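Putative methylthioribose-1-phosphate isomerase (Pyrococcus horikoshii OT3, PDB 6A34) probably catalyses the isomerisation of 5-methylthioribose 1-phosphate to 5-methylthioribulose 1-phosphate, a step of methionine salvage. Local coordinates at residues H166-G170 / S171-V175; E200-P203 / V204-G207; R209-A212 / W213-Y217; G260-M263 / L264-A268; V304-G308 / G309-A313. All coordinates share one frame; numbering follows the deposited sequence.

Contact 1: H166-G170 / S171-V175; sequences HCNAG and SLATV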
loop_
_atom_site.group_PDB
_atom_site.type_symbol
_atom_site.label_atom_id
_atom_site.label_comp_id
_atom_site.label_asym_id
_atom_site.label_seq_id
_atom_site.Cartn_x
_atom_site.Cartn_y
_atom_site.Cartn_z
ATOM N N HIS A 166 1.876 -10.820 5.537
ATOM C CA HIS A 166 1.536 -9.463 5.767
ATOM C C HIS A 166 2.158 -9.031 7.093
ATOM O O HIS A 166 2.175 -9.793 8.064
ATOM C CB HIS A 166 0.007 -9.346 5.769
ATOM C CG HIS A 166 -0.513 -7.957 5.570
ATOM N ND1 HIS A 166 -0.582 -7.371 4.331
ATOM C CD2 HIS A 166 -1.017 -7.047 6.431
ATOM C CE1 HIS A 166 -1.102 -6.155 4.437
ATOM N NE2 HIS A 166 -1.383 -5.930 5.709
ATOM N N CYS A 167 2.635 -7.791 7.132
ATOM C CA CYS A 167 3.187 -7.182 8.332
ATOM C C CYS A 167 4.448 -7.927 8.774
ATOM O O CYS A 167 5.162 -8.477 7.926
ATOM C CB CYS A 167 2.176 -7.121 9.476
ATOM S SG CYS A 167 2.542 -5.750 10.609
ATOM N N ASN A 168 4.718 -7.885 10.093
ATOM C CA ASN A 168 5.828 -8.612 10.739
ATOM C C ASN A 168 5.306 -9.416 11.938
ATOM O O ASN A 168 4.912 -8.840 12.974
ATOM C CB ASN A 168 6.961 -7.716 11.264
ATOM C CG ASN A 168 8.093 -8.545 11.850
ATOM O OD1 ASN A 168 8.342 -8.492 13.054
ATOM N ND2 ASN A 168 8.762 -9.337 11.016
ATOM N N ALA A 169 5.371 -10.740 11.771
ATOM C CA ALA A 169 5.016 -11.711 12.761
ATOM C C ALA A 169 6.135 -12.749 12.802
ATOM O O ALA A 169 5.894 -13.942 13.007
ATOM C CB ALA A 169 3.683 -12.331 12.442
ATOM N N GLY A 170 7.360 -12.232 12.641
ATOM C CA GLY A 170 8.608 -12.992 12.632
ATOM C C GLY A 170 9.300 -12.966 13.991
ATOM O O GLY A 170 8.693 -12.631 15.013
ATOM N N SER A 171 10.591 -13.302 13.974
ATOM C CA SER A 171 11.396 -13.430 15.145
ATOM C C SER A 171 11.441 -12.093 15.877
ATOM O O SER A 171 11.338 -12.053 17.058
ATOM C CB SER A 171 12.751 -13.913 14.778
ATOM O OG SER A 171 13.488 -14.288 15.917
ATOM N N LEU A 172 11.491 -10.991 15.127
ATOM C CA LEU A 172 11.559 -9.656 15.731
ATOM C C LEU A 172 10.281 -9.293 16.509
ATOM O O LEU A 172 10.331 -8.421 17.363
ATOM C CB LEU A 172 11.811 -8.639 14.621
ATOM C CG LEU A 172 13.113 -8.826 13.852
ATOM C CD1 LEU A 172 13.144 -7.885 12.662
ATOM C CD2 LEU A 172 14.315 -8.595 14.756
ATOM N N ALA A 173 9.139 -9.920 16.195
ATOM C CA ALA A 173 7.847 -9.596 16.872
ATOM C C ALA A 173 7.628 -10.466 18.126
ATOM O O ALA A 173 6.592 -10.378 18.793
ATOM C CB ALA A 173 6.696 -9.794 15.901
ATOM N N THR A 174 8.586 -11.347 18.408
ATOM C CA THR A 174 8.528 -12.272 19.507
ATOM C C THR A 174 9.906 -12.331 20.181
ATOM O O THR A 174 10.842 -11.619 19.792
ATOM C CB THR A 174 8.115 -13.648 18.978
ATOM O OG1 THR A 174 9.158 -14.148 18.139
ATOM C CG2 THR A 174 6.828 -13.581 18.188
ATOM N N VAL A 175 10.023 -13.229 21.161
ATOM C CA VAL A 175 11.274 -13.493 21.824
ATOM C C VAL A 175 12.172 -14.220 20.836
ATOM O O VAL A 175 13.339 -13.869 20.727
ATOM C CB VAL A 175 11.079 -14.278 23.126
ATOM C CG1 VAL A 175 12.407 -14.623 23.778
ATOM C CG2 VAL A 175 10.176 -13.526 24.068
#

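Contact 2: E200-P203 / V204-G207; sequences ETRP and VLQG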
loop_
_atom_site.group_PDB
_atom_site.type_symbol
_atom_site.label_atom_id
_atom_site.label_comp_id
_atom_site.label_asym_id
_atom_site.label_seq_id
_atom_site.Cartn_x
_atom_site.Cartn_y
_atom_site.Cartn_z
ATOM N N GLU A 200 4.550 -5.102 1.776
ATOM C CA GLU A 200 5.359 -4.101 2.474
ATOM C C GLU A 200 4.653 -3.628 3.750
ATOM O O GLU A 200 5.337 -3.310 4.741
ATOM C CB GLU A 200 5.746 -2.956 1.538
ATOM C CG GLU A 200 4.596 -2.153 0.936
ATOM C CD GLU A 200 5.100 -0.966 0.113
ATOM O OE1 GLU A 200 6.340 -0.845 0.015
ATOM O OE2 GLU A 200 4.269 -0.139 -0.404
ATOM N N THR A 201 3.308 -3.533 3.686
ATOM C CA THR A 201 2.390 -3.232 4.800
ATOM C C THR A 201 2.462 -1.768 5.262
ATOM O O THR A 201 2.902 -1.441 6.387
ATOM C CB THR A 201 2.605 -4.190 5.977
ATOM O OG1 THR A 201 2.813 -5.511 5.472
ATOM C CG2 THR A 201 1.406 -4.214 6.901
ATOM N N ARG A 202 1.975 -0.884 4.392
ATOM C CA ARG A 202 1.738 0.502 4.711
ATOM C C ARG A 202 0.630 0.568 5.759
ATOM O O ARG A 202 -0.196 -0.336 5.827
ATOM C CB ARG A 202 1.320 1.294 3.461
ATOM C CG ARG A 202 2.477 1.787 2.599
ATOM C CD ARG A 202 3.263 2.931 3.222
ATOM N NE ARG A 202 2.521 4.177 3.234
ATOM C CZ ARG A 202 2.891 5.263 3.896
ATOM N NH1 ARG A 202 3.903 5.205 4.752
ATOM N NH2 ARG A 202 2.228 6.388 3.690
ATOM N N PRO A 203 0.614 1.635 6.566
ATOM C CA PRO A 203 1.564 2.735 6.492
ATOM C C PRO A 203 2.912 2.529 7.203
ATOM O O PRO A 203 3.883 3.221 6.884
ATOM C CB PRO A 203 0.871 3.904 7.205
ATOM C CG PRO A 203 -0.225 3.263 8.028
ATOM C CD PRO A 203 -0.631 2.074 7.196
ATOM N N VAL A 204 2.979 1.620 8.185
ATOM C CA VAL A 204 4.136 1.566 9.087
ATOM C C VAL A 204 5.315 0.824 8.414
ATOM O O VAL A 204 6.432 1.043 8.800
ATOM C CB VAL A 204 3.731 0.990 10.473
ATOM C CG1 VAL A 204 4.910 0.858 11.426
ATOM C CG2 VAL A 204 2.665 1.841 11.155
ATOM N N LEU A 205 5.044 -0.038 7.427
ATOM C CA LEU A 205 6.034 -0.707 6.516
ATOM C C LEU A 205 6.878 -1.770 7.228
ATOM O O LEU A 205 8.035 -2.012 6.861
ATOM C CB LEU A 205 6.936 0.324 5.818
ATOM C CG LEU A 205 6.204 1.199 4.802
ATOM C CD1 LEU A 205 6.951 2.505 4.601
ATOM C CD2 LEU A 205 6.005 0.475 3.470
ATOM N N GLN A 206 6.257 -2.473 8.170
ATOM C CA GLN A 206 6.933 -3.510 8.929
ATOM C C GLN A 206 7.228 -4.711 8.041
ATOM O O GLN A 206 8.136 -5.448 8.355
ATOM C CB GLN A 206 6.137 -3.888 10.181
ATOM C CG GLN A 206 6.081 -2.730 11.169
ATOM C CD GLN A 206 5.616 -3.109 12.552
ATOM O OE1 GLN A 206 4.753 -3.968 12.735
ATOM N NE2 GLN A 206 6.183 -2.449 13.543
ATOM N N GLY A 207 6.486 -4.886 6.940
ATOM C CA GLY A 207 6.825 -5.922 5.958
ATOM C C GLY A 207 8.188 -5.670 5.321
ATOM O O GLY A 207 9.036 -6.558 5.232
HETATM O O HOH W 1 1.134 -0.745 8.720
HETATM O O HOH W 2 3.494 -2.154 9.172
#

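Contact 3: R209-A212 / W213-Y217; sequences RLSA and WEYSY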
loop_
_atom_site.group_PDB
_atom_site.type_symbol
_atom_site.label_atom_id
_atom_site.label_comp_id
_atom_site.label_asym_id
_atom_site.label_seq_id
_atom_site.Cartn_x
_atom_site.Cartn_y
_atom_site.Cartn_z
ATOM N N ARG A 209 10.550 -3.325 6.200
ATOM C CA ARG A 209 11.577 -2.836 7.095
ATOM C C ARG A 209 12.092 -3.966 7.995
ATOM O O ARG A 209 13.290 -4.033 8.337
ATOM C CB ARG A 209 11.005 -1.665 7.891
ATOM C CG ARG A 209 12.055 -0.687 8.396
ATOM C CD ARG A 209 11.539 0.680 8.823
ATOM N NE ARG A 209 10.159 0.629 9.248
ATOM C CZ ARG A 209 9.761 0.358 10.490
ATOM N NH1 ARG A 209 10.659 0.249 11.464
ATOM N NH2 ARG A 209 8.467 0.189 10.742
ATOM N N LEU A 210 11.185 -4.860 8.371
ATOM C CA LEU A 210 11.426 -5.848 9.409
ATOM C C LEU A 210 11.348 -7.259 8.807
ATOM O O LEU A 210 12.370 -7.962 8.805
ATOM C CB LEU A 210 10.437 -5.634 10.555
ATOM C CG LEU A 210 10.558 -4.274 11.233
ATOM C CD1 LEU A 210 9.599 -4.154 12.398
ATOM C CD2 LEU A 210 11.969 -4.031 11.704
ATOM N N SER A 211 10.195 -7.647 8.239
ATOM C CA SER A 211 10.060 -9.002 7.726
ATOM C C SER A 211 11.118 -9.240 6.630
ATOM O O SER A 211 11.790 -10.304 6.607
ATOM C CB SER A 211 8.649 -9.294 7.242
ATOM O OG SER A 211 7.738 -9.437 8.325
ATOM N N ALA A 212 11.268 -8.278 5.700
ATOM C CA ALA A 212 12.131 -8.507 4.526
ATOM C C ALA A 212 13.583 -8.761 5.016
ATOM O O ALA A 212 14.301 -9.623 4.495
ATOM C CB ALA A 212 12.011 -7.358 3.544
ATOM N N TRP A 213 13.974 -8.036 6.069
ATOM C CA TRP A 213 15.264 -8.114 6.667
ATOM C C TRP A 213 15.488 -9.478 7.341
ATOM O O TRP A 213 16.405 -10.178 6.965
ATOM C CB TRP A 213 15.460 -6.954 7.642
ATOM C CG TRP A 213 16.828 -7.008 8.223
ATOM C CD1 TRP A 213 17.961 -6.514 7.659
ATOM C CD2 TRP A 213 17.229 -7.710 9.411
ATOM N NE1 TRP A 213 19.037 -6.847 8.428
ATOM C CE2 TRP A 213 18.628 -7.562 9.516
ATOM C CE3 TRP A 213 16.552 -8.435 10.397
ATOM C CZ2 TRP A 213 19.367 -8.119 10.564
ATOM C CZ3 TRP A 213 17.279 -8.966 11.448
ATOM C CH2 TRP A 213 18.667 -8.817 11.523
ATOM N N GLU A 214 14.647 -9.864 8.305
ATOM C CA GLU A 214 14.904 -11.100 9.076
ATOM C C GLU A 214 14.790 -12.345 8.192
ATOM O O GLU A 214 15.531 -13.283 8.416
ATOM C CB GLU A 214 14.030 -11.251 10.322
ATOM C CG GLU A 214 12.522 -11.161 10.114
ATOM C CD GLU A 214 11.773 -11.728 11.314
ATOM O OE1 GLU A 214 11.915 -12.944 11.539
ATOM O OE2 GLU A 214 11.143 -10.946 12.091
ATOM N N TYR A 215 13.851 -12.376 7.227
ATOM C CA TYR A 215 13.667 -13.598 6.461
ATOM C C TYR A 215 14.814 -13.714 5.463
ATOM O O TYR A 215 15.281 -14.833 5.151
ATOM C CB TYR A 215 12.288 -13.671 5.795
ATOM C CG TYR A 215 11.123 -13.757 6.754
ATOM C CD1 TYR A 215 11.156 -14.614 7.846
ATOM C CD2 TYR A 215 9.994 -12.965 6.598
ATOM C CE1 TYR A 215 10.098 -14.701 8.736
ATOM C CE2 TYR A 215 8.928 -13.044 7.478
ATOM C CZ TYR A 215 8.974 -13.915 8.556
ATOM O OH TYR A 215 7.945 -13.989 9.458
ATOM N N SER A 216 15.256 -12.562 4.962
ATOM C CA SER A 216 16.445 -12.525 4.136
ATOM C C SER A 216 17.687 -12.953 4.949
ATOM O O SER A 216 18.430 -13.812 4.534
ATOM C CB SER A 216 16.633 -11.191 3.487
ATOM O OG SER A 216 17.598 -11.331 2.466
ATOM N N TYR A 217 17.886 -12.371 6.127
ATOM C CA TYR A 217 18.975 -12.742 7.000
ATOM C C TYR A 217 19.107 -14.263 7.114
ATOM O O TYR A 217 20.224 -14.781 7.089
ATOM C CB TYR A 217 18.793 -12.139 8.391
ATOM C CG TYR A 217 20.025 -12.203 9.262
ATOM C CD1 TYR A 217 20.248 -13.297 10.076
ATOM C CD2 TYR A 217 20.948 -11.173 9.296
ATOM C CE1 TYR A 217 21.351 -13.375 10.903
ATOM C CE2 TYR A 217 22.062 -11.233 10.120
ATOM C CZ TYR A 217 22.269 -12.347 10.926
ATOM O OH TYR A 217 23.339 -12.457 11.776
HETATM O O HOH W 3 6.363 -11.823 9.252
#

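Contact 4: G260-M263 / L264-A268; sequences GTYM and LAVLA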
loop_
_atom_site.group_PDB
_atom_site.type_symbol
_atom_site.label_atom_id
_atom_site.label_comp_id
_atom_site.label_asym_id
_atom_site.label_seq_id
_atom_site.Cartn_x
_atom_site.Cartn_y
_atom_site.Cartn_z
ATOM N N GLY A 260 -5.099 -4.194 6.297
ATOM C CA GLY A 260 -4.822 -4.913 5.054
ATOM C C GLY A 260 -5.137 -6.395 5.126
ATOM O O GLY A 260 -5.263 -7.033 4.103
ATOM N N THR A 261 -5.246 -6.942 6.337
ATOM C CA THR A 261 -5.492 -8.366 6.543
ATOM C C THR A 261 -6.858 -8.733 5.965
ATOM O O THR A 261 -6.988 -9.730 5.255
ATOM C CB THR A 261 -5.346 -8.752 8.022
ATOM O OG1 THR A 261 -4.008 -8.469 8.426
ATOM C CG2 THR A 261 -5.618 -10.214 8.265
ATOM N N TYR A 262 -7.862 -7.899 6.261
ATOM C CA TYR A 262 -9.217 -8.090 5.778
ATOM C C TYR A 262 -9.218 -8.112 4.253
ATOM O O TYR A 262 -9.877 -8.952 3.657
ATOM C CB TYR A 262 -10.193 -7.054 6.357
ATOM C CG TYR A 262 -11.561 -7.104 5.726
ATOM C CD1 TYR A 262 -12.330 -8.249 5.797
ATOM C CD2 TYR A 262 -12.082 -6.018 5.036
ATOM C CE1 TYR A 262 -13.576 -8.329 5.184
ATOM C CE2 TYR A 262 -13.325 -6.078 4.427
ATOM C CZ TYR A 262 -14.079 -7.236 4.493
ATOM O OH TYR A 262 -15.319 -7.292 3.913
ATOM N N MET A 263 -8.455 -7.209 3.639
ATOM C CA MET A 263 -8.303 -7.137 2.159
ATOM C C MET A 263 -7.830 -8.487 1.597
ATOM O O MET A 263 -8.390 -8.995 0.601
ATOM C CB MET A 263 -7.312 -6.049 1.741
ATOM C CG MET A 263 -7.016 -6.059 0.211
ATOM S SD MET A 263 -5.386 -6.778 -0.170
ATOM C CE MET A 263 -4.439 -5.373 0.410
ATOM N N LEU A 264 -6.779 -9.030 2.218
ATOM C CA LEU A 264 -6.181 -10.350 1.877
ATOM C C LEU A 264 -7.199 -11.482 2.058
ATOM O O LEU A 264 -7.238 -12.415 1.279
ATOM C CB LEU A 264 -4.976 -10.605 2.793
ATOM C CG LEU A 264 -3.734 -9.763 2.525
ATOM C CD1 LEU A 264 -2.608 -10.178 3.469
ATOM C CD2 LEU A 264 -3.314 -9.879 1.063
ATOM N N ALA A 265 -7.942 -11.450 3.160
ATOM C CA ALA A 265 -8.971 -12.493 3.433
ATOM C C ALA A 265 -9.981 -12.523 2.267
ATOM O O ALA A 265 -10.308 -13.591 1.751
ATOM C CB ALA A 265 -9.653 -12.224 4.762
ATOM N N VAL A 266 -10.417 -11.344 1.812
ATOM C CA VAL A 266 -11.431 -11.263 0.761
ATOM C C VAL A 266 -10.790 -11.691 -0.553
ATOM O O VAL A 266 -11.316 -12.549 -1.219
ATOM C CB VAL A 266 -12.079 -9.870 0.676
ATOM C CG1 VAL A 266 -12.951 -9.700 -0.571
ATOM C CG2 VAL A 266 -12.902 -9.603 1.922
ATOM N N LEU A 267 -9.575 -11.232 -0.837
ATOM C CA LEU A 267 -8.929 -11.719 -2.092
ATOM C C LEU A 267 -8.596 -13.197 -2.064
ATOM O O LEU A 267 -8.744 -13.852 -3.097
ATOM C CB LEU A 267 -7.690 -10.907 -2.381
ATOM C CG LEU A 267 -7.992 -9.450 -2.689
ATOM C CD1 LEU A 267 -6.731 -8.672 -2.361
ATOM C CD2 LEU A 267 -8.402 -9.303 -4.141
ATOM N N ALA A 268 -8.177 -13.730 -0.919
ATOM C CA ALA A 268 -7.867 -15.175 -0.856
ATOM C C ALA A 268 -9.089 -15.993 -1.269
ATOM O O ALA A 268 -9.016 -16.939 -2.074
ATOM C CB ALA A 268 -7.417 -15.571 0.521
#

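Contact 5: V304-G308 / G309-A313; sequences VLTCG and GCRIA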
loop_
_atom_site.group_PDB
_atom_site.type_symbol
_atom_site.label_atom_id
_atom_site.label_comp_id
_atom_site.label_asym_id
_atom_site.label_seq_id
_atom_site.Cartn_x
_atom_site.Cartn_y
_atom_site.Cartn_z
ATOM N N VAL A 304 0.680 8.230 7.599
ATOM C CA VAL A 304 0.236 8.182 6.170
ATOM C C VAL A 304 0.848 9.330 5.330
ATOM O O VAL A 304 1.124 9.129 4.136
ATOM C CB VAL A 304 -1.301 8.175 6.079
ATOM C CG1 VAL A 304 -1.785 8.285 4.644
ATOM C CG2 VAL A 304 -1.899 6.935 6.754
ATOM N N LEU A 305 1.005 10.523 5.927
ATOM C CA LEU A 305 1.492 11.722 5.235
ATOM C C LEU A 305 2.982 11.555 4.940
ATOM O O LEU A 305 3.452 12.134 3.986
ATOM C CB LEU A 305 1.257 12.978 6.084
ATOM C CG LEU A 305 -0.203 13.285 6.393
ATOM C CD1 LEU A 305 -0.306 14.420 7.382
ATOM C CD2 LEU A 305 -0.994 13.604 5.137
ATOM N N THR A 306 3.681 10.793 5.796
ATOM C CA THR A 306 5.056 10.409 5.593
ATOM C C THR A 306 5.165 8.904 5.304
ATOM O O THR A 306 4.289 8.093 5.626
ATOM C CB THR A 306 5.947 10.799 6.778
ATOM O OG1 THR A 306 5.658 9.921 7.861
ATOM C CG2 THR A 306 5.767 12.231 7.243
ATOM N N CYS A 307 6.279 8.572 4.657
ATOM C CA CYS A 307 6.655 7.264 4.227
ATOM C C CYS A 307 8.165 7.139 4.439
ATOM O O CYS A 307 8.934 7.788 3.727
ATOM C CB CYS A 307 6.309 7.109 2.756
ATOM S SG CYS A 307 6.279 5.382 2.219
ATOM N N GLY A 308 8.575 6.377 5.460
ATOM C CA GLY A 308 9.903 6.521 6.012
ATOM C C GLY A 308 10.099 7.953 6.477
ATOM O O GLY A 308 9.184 8.542 7.045
ATOM N N GLY A 309 11.258 8.540 6.167
ATOM C CA GLY A 309 11.554 9.943 6.472
ATOM C C GLY A 309 10.863 10.951 5.562
ATOM O O GLY A 309 10.813 12.139 5.893
ATOM N N CYS A 310 10.351 10.526 4.401
ATOM C CA CYS A 310 9.946 11.478 3.381
ATOM C C CYS A 310 8.472 11.855 3.586
ATOM O O CYS A 310 7.644 10.997 3.846
ATOM C CB CYS A 310 10.150 10.922 1.971
ATOM S SG CYS A 310 11.874 10.727 1.411
ATOM N N ARG A 311 8.167 13.147 3.427
ATOM C CA ARG A 311 6.813 13.648 3.403
ATOM C C ARG A 311 6.303 13.557 1.968
ATOM O O ARG A 311 6.869 14.156 1.111
ATOM C CB ARG A 311 6.750 15.088 3.918
ATOM C CG ARG A 311 5.329 15.644 3.944
ATOM C CD ARG A 311 5.119 16.858 4.838
ATOM N NE ARG A 311 5.527 16.603 6.221
ATOM C CZ ARG A 311 4.756 16.102 7.184
ATOM N NH1 ARG A 311 3.444 15.974 7.019
ATOM N NH2 ARG A 311 5.327 15.732 8.316
ATOM N N ILE A 312 5.228 12.803 1.730
ATOM C CA ILE A 312 4.837 12.418 0.369
ATOM C C ILE A 312 3.408 12.875 0.039
ATOM O O ILE A 312 2.848 12.498 -1.006
ATOM C CB ILE A 312 5.039 10.900 0.145
ATOM C CG1 ILE A 312 4.449 10.018 1.254
ATOM C CG2 ILE A 312 6.526 10.582 -0.048
ATOM C CD1 ILE A 312 2.921 9.903 1.280
ATOM N N ALA A 313 2.796 13.659 0.921
ATOM C CA ALA A 313 1.435 14.128 0.747
ATOM C C ALA A 313 1.373 15.558 1.242
ATOM O O ALA A 313 2.102 15.906 2.164
ATOM C CB ALA A 313 0.447 13.287 1.527
#

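Contact 1: H166-G170 / S171-V175
The carbonyl O of Gly-170 takes the backbone N of Ala-173 at 3.0 Å. One residue further on, Thr-174 N closes on Ser-171 O at 3.1 Å, and the chain is wound into a short 3-10 turn. The amide of Asn-168 comes up against this turn: its CG is trans to the backbone nitrogen (chi1 -177°), which carries OD1 to 3.5 Å from the Ala-173 CB methyl and 3.8 Å from Leu-172 CB. All this belongs to the loop between strand 161-165 and helix 180-189 in the Rossmann-like domain, a loop that also carries Cys-167, the probable transition-state stabiliser. The amide is pinned at both ends: OD1 is bonded to Arg-57, a probable substrate-binding residue, while ND2 is bonded to Ser-211 and Glu-214 of helix 206-217, and its rotation is thereby fixed. The backbone N of Asn-168 makes a weak bond to Cys-167 SG at 3.1 Å. Ala-169 CA rests 4.0 Å from Ala-173 CB, on the path of the chain as it enters the turn.

Contact 2: E200-P203 / V204-G207
Leu-205 is the N-cap of helix 206-217, and the turn of 200-207 that doubles back on itself here is the way into that helix from strand 193-199. The gathering point is Thr-201 O, which three donors grip: Leu-205 N at 2.8 Å, from above the carbonyl plane, and two waters. One water passes the bond on to Val-204 N, at 3.0 Å from it; the other sits 3.0 Å from Gln-206 N, so these two amides reach Thr-201 O through water. Glu-200 O is met less squarely, by a weak bond from Gly-207 N and by a CA-H...O contact of 3.2 Å from Leu-205 CA. A side chain on Gly-207 would run into this same oxygen. This is the loop at the carboxyl end of a strand in a beta-alpha-beta unit, where Rossmann-like folds commonly build their sites, and Gln-206 is a probable substrate-binding residue. On the other side of the turn, Leu-205 CD2 is wedged between two charged residues, 3.7 Å from Arg-202 CD and 3.7 Å from Glu-200 OE1. The arginine bends twice (chi2 -72°, chi3 -71°), which brings its guanidinium back with one face centred on Pro-203 CB, 4.0 Å above the plane; the peptide before that proline is cis. Outside the turn, the charged ends of Arg-202 (NE) and Glu-200 (OE2) pair with Glu-200 and Arg-202 of the second subunit, two reciprocal salt bridges across the dimer interface.

Contact 3: R209-A212 / W213-Y217
Three i to i+4 bonds wind these residues into a helix: Glu-214 N to Leu-210 O (3.0 Å) and Tyr-215 N to Ser-211 O (3.0 Å) are nearly straight, and Ser-216 N to Ala-212 O is 3.1 Å; the helix has a wider pi-type turn at 209-211. Ser-211 and Tyr-215 meet along one flank, CB against the ring carbon CE2 at 3.8 Å. Beyond that touch a water joins their polar ends, lying 2.9 Å from Ser-211 OG, to which it donates, and 2.7 Å from Tyr-215 OH. Helix 206-217 is the crossover of the beta-alpha-beta unit between strands 193-199 and 222-225, and Tyr-215 packs down onto the first of these and onto helix 180-189. A phenylalanine in place of Tyr-215 would probably leave this water with one mate fewer and its hold on Ser-211 OG weakened. That serine is also bonded to Cys-167 O, in the loop of the probable transition-state stabiliser. Glu-214 CG stands between its backbone N and carbonyl carbon (chi1 54°), which sets it 3.5 Å from Leu-210 O and sends the carboxylate to Arg-185 and to the Ser-171 and Leu-172 amides. Trp-213 CB lies 3.5 Å from Leu-210 O, and the indole meets Phe-36 edge-to-face.

Contact 4: G260-M263 / L264-A268
Helix 261-270 begins here, with Gly-260 at its N-cap, and its first two turns lay successive bumps over the turn before. Met-263 is the main bump. Its CG stands trans to the backbone nitrogen (chi1 174°) and the chain then bends at chi2 and chi3, so that the thioether lies across the hollow between Leu-264 and Leu-267. Met-263 CG touches Leu-267 CD1 at 3.7 Å; the sulfur is modelled nearer still to that methyl, too near to be taken at face value. SD also meets Leu-264 CD2 at 3.9 Å. Next round the helix, Val-266 fills the angle beneath Tyr-262: the methyl CG2 nestles 3.6 Å from ring carbon CE1, approaching obliquely, and CG2 also lies 3.5 Å from Tyr-262 O, so the methyl sits in the angle between ring and carbonyl. On another flank the small Ala-265 puts its CB 3.5 Å from Tyr-262 O, where strand 323-326 and Phe-275 of strand 275-278 come close. Leu-264 and Leu-267 turn to Met-234 of helix 230-235, while Val-266 and Leu-267 interlock with Leu-267 and Val-266 of the second subunit, whose His-271 also bonds Tyr-262 OH. Gly-260 has backbone angles that jam any side chain against the preceding carbonyl. Its own oxygen accepts the first helical bond, from Leu-264 N at 3.1 Å, and that oxygen also lies 3.5 Å from Leu-264 CG.

Contact 5: V304-G308 / G309-A313
Leu-305 O and Ile-312 N, 2.9 Å apart and almost straight, close the open end of a tight beta hairpin whose tip is a type II' turn from Cys-307 to Cys-310. Two more backbone bonds complete it: Cys-307 N to Cys-310 O at 2.9 Å, and Cys-310 N to Cys-307 O at 3.2 Å. Gly-308 takes positive phi (58°) at the first corner, as such turns favour. Thr-306, the non-hydrogen-bonded partner of Arg-311, also makes a CA-H...O contact of 3.2 Å from CA to Cys-310 O.

Among apolar contacts, Ile-312 tucks CG1 back against Cys-307 CB at 3.8 Å, its chi1 of 49° placing that branch toward the first strand. An alanine at Ile-312 would probably open a gap beside Cys-307 CB and leave Leu-205 of the second subunit without its neighbour. Leu-305 CD2 touches Ala-313 CB at 3.9 Å. The CD1 methyl of Ile-312 packs instead on a polar atom, the Val-304 carbonyl O, at 3.5 Å.

Charge and polarity gather on the face of Thr-306 and Arg-311. The methyl CG2 of the threonine sits over one face of the guanidinium, 3.7 Å from NH2, and Arg-311 NH2 makes a salt bridge to Glu-302.

Covalent links come from the other face, where Cys-307 and Cys-310 each form a disulfide with the same residue of the second subunit. The hairpin follows directly on helix 302-305, and Arg-202, in the loop before helix 206-217, hydrogen-bonds Thr-306 O through NH1.

Contacts 1 to 4 are largely buried, whereas contact 5 is only partly buried and far from the chain's centre, with glycines exposed at its tip. Contacts 2 and 3 share helix 206-217, one at its start and one along it, with Gly-207 O bonding Ala-212 N between them. Contact 1 lies against both, through Thr-201 OG1 to Cys-167 N and Ser-211 OG to Cys-167 O, and polar bonds dominate these links. Contact 4 meets contact 1 through His-166, packed on Gly-260 and Leu-264, but is mainly apolar. Contact 5 touches contact 2, and adds disulfides to the packing by which it meets the second subunit.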